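Local coordinates for protein histidine acid phosphatase (Hafnia alvei, PDB 4ARU) that belongs to branch 2 of the histidine phosphatase superfamily, as a histidine acid phosphatase, at residues T263-I266 / A267-G271. Residues are numbered along the deposited sequence; the frame is centred on the assembly and turned at random.
Sequences TPYI and AKHNG
His269 folds back over the preceding turn of helix 264-282 and meets Tyr265 twice, at its carbonyl and at its ring. From CB, which lies beside Ile266 O, the side chain leaves with CG anti to the carbonyl carbon (chi1 -80°), turning the imidazole toward the start of the helix. CG passes Tyr265 O, and His269 ND1 donates to Tyr265 O over 2.8 Å. The bond is nearly straight (168°) and close to the imidazole plane. Next round the ring, His269 CE1 sits over one face of the phenol toward its rim, 3.5 Å from Tyr265 CE1, giving an edge-to-face pair with planes at 53°. NE2 ends near Tyr265 OH, whose hydrogen bond is made with Asp138 N. Tyr265 also rests on Gln141 and Ala145 of helix 139-150, while Met137 touches both side chains.

One residue on, Asn270 lies alongside Ile266. Asn270 ND2 reaches back 3.0 Å to Ile266 O from above the carbonyl plane and is 3.3 Å from Ile266 CG2. Asn270 N bonds to Ile266 O as well, at 3.1 Å, and His269 N adds a third, weak bond. Ordinary helical bonds from Ala267 N to Thr263 O and from Lys268 N to Pro264 O complete the first turn, which Thr263 precedes as N-cap residue without a side-chain capping bond, its OG1 being hydrogen-bonded to Leu259 O instead.

The bond to Tyr265 O implies a proton on ND1 of the buried imidazole; together with the ring contact, it fixes the imidazole's rotation against this N-terminal helical turn.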
# COMPACT_ATOMS: atom_id res chain seq x y z
N THR A 263 -7.49 -11.20 -0.24
CA THR A 263 -8.63 -12.12 -0.05
C THR A 263 -9.93 -11.37 0.23
O THR A 263 -9.96 -10.64 1.20
CB THR A 263 -8.35 -13.03 1.16
OG1 THR A 263 -7.26 -13.88 0.84
CG2 THR A 263 -9.58 -13.87 1.56
N PRO A 264 -10.96 -11.49 -0.62
CA PRO A 264 -12.10 -10.56 -0.51
C PRO A 264 -12.76 -10.50 0.89
O PRO A 264 -13.05 -9.42 1.36
CB PRO A 264 -13.05 -11.03 -1.59
CG PRO A 264 -12.09 -11.46 -2.67
CD PRO A 264 -11.00 -12.21 -1.93
N TYR A 265 -12.93 -11.63 1.55
CA TYR A 265 -13.57 -11.61 2.88
C TYR A 265 -12.80 -10.72 3.84
O TYR A 265 -13.36 -9.94 4.61
CB TYR A 265 -13.69 -13.03 3.42
CG TYR A 265 -14.40 -13.12 4.74
CD1 TYR A 265 -15.78 -13.02 4.83
CD2 TYR A 265 -13.70 -13.27 5.91
CE1 TYR A 265 -16.41 -13.10 6.05
CE2 TYR A 265 -14.33 -13.35 7.12
CZ TYR A 265 -15.69 -13.25 7.18
OH TYR A 265 -16.30 -13.31 8.41
N ILE A 266 -11.49 -10.84 3.83
CA ILE A 266 -10.66 -10.05 4.72
C ILE A 266 -10.67 -8.60 4.21
O ILE A 266 -10.80 -7.64 5.01
CB ILE A 266 -9.21 -10.59 4.75
CG1 ILE A 266 -9.20 -11.97 5.37
CG2 ILE A 266 -8.31 -9.63 5.50
CD1 ILE A 266 -7.83 -12.63 5.41
N ALA A 267 -10.44 -8.42 2.91
CA ALA A 267 -10.29 -7.11 2.32
C ALA A 267 -11.56 -6.25 2.60
O ALA A 267 -11.41 -5.08 2.93
CB ALA A 267 -10.12 -7.25 0.84
N LYS A 268 -12.75 -6.82 2.53
CA LYS A 268 -13.94 -5.98 2.73
C LYS A 268 -14.13 -5.62 4.19
O LYS A 268 -14.72 -4.57 4.47
CB LYS A 268 -15.20 -6.62 2.16
CG LYS A 268 -15.69 -7.79 2.97
CD LYS A 268 -16.74 -8.56 2.22
CE LYS A 268 -17.41 -9.56 3.12
NZ LYS A 268 -18.60 -10.23 2.49
N HIS A 269 -13.65 -6.44 5.13
CA HIS A 269 -13.78 -6.11 6.54
C HIS A 269 -12.80 -5.01 6.91
O HIS A 269 -13.10 -4.21 7.80
CB HIS A 269 -13.61 -7.33 7.45
CG HIS A 269 -14.83 -8.18 7.53
ND1 HIS A 269 -15.15 -9.14 6.58
CD2 HIS A 269 -15.82 -8.22 8.44
CE1 HIS A 269 -16.30 -9.70 6.89
NE2 HIS A 269 -16.71 -9.19 8.04
N ASN A 270 -11.62 -4.98 6.29
CA ASN A 270 -10.60 -4.00 6.63
C ASN A 270 -10.67 -2.76 5.76
O ASN A 270 -10.17 -1.70 6.17
CB ASN A 270 -9.22 -4.63 6.57
CG ASN A 270 -8.99 -5.66 7.67
OD1 ASN A 270 -8.82 -5.30 8.81
ND2 ASN A 270 -8.98 -6.95 7.31
N GLY A 271 -11.31 -2.89 4.59
CA GLY A 271 -11.29 -1.88 3.56
C GLY A 271 -12.55 -1.10 3.31
O GLY A 271 -12.53 -0.16 2.51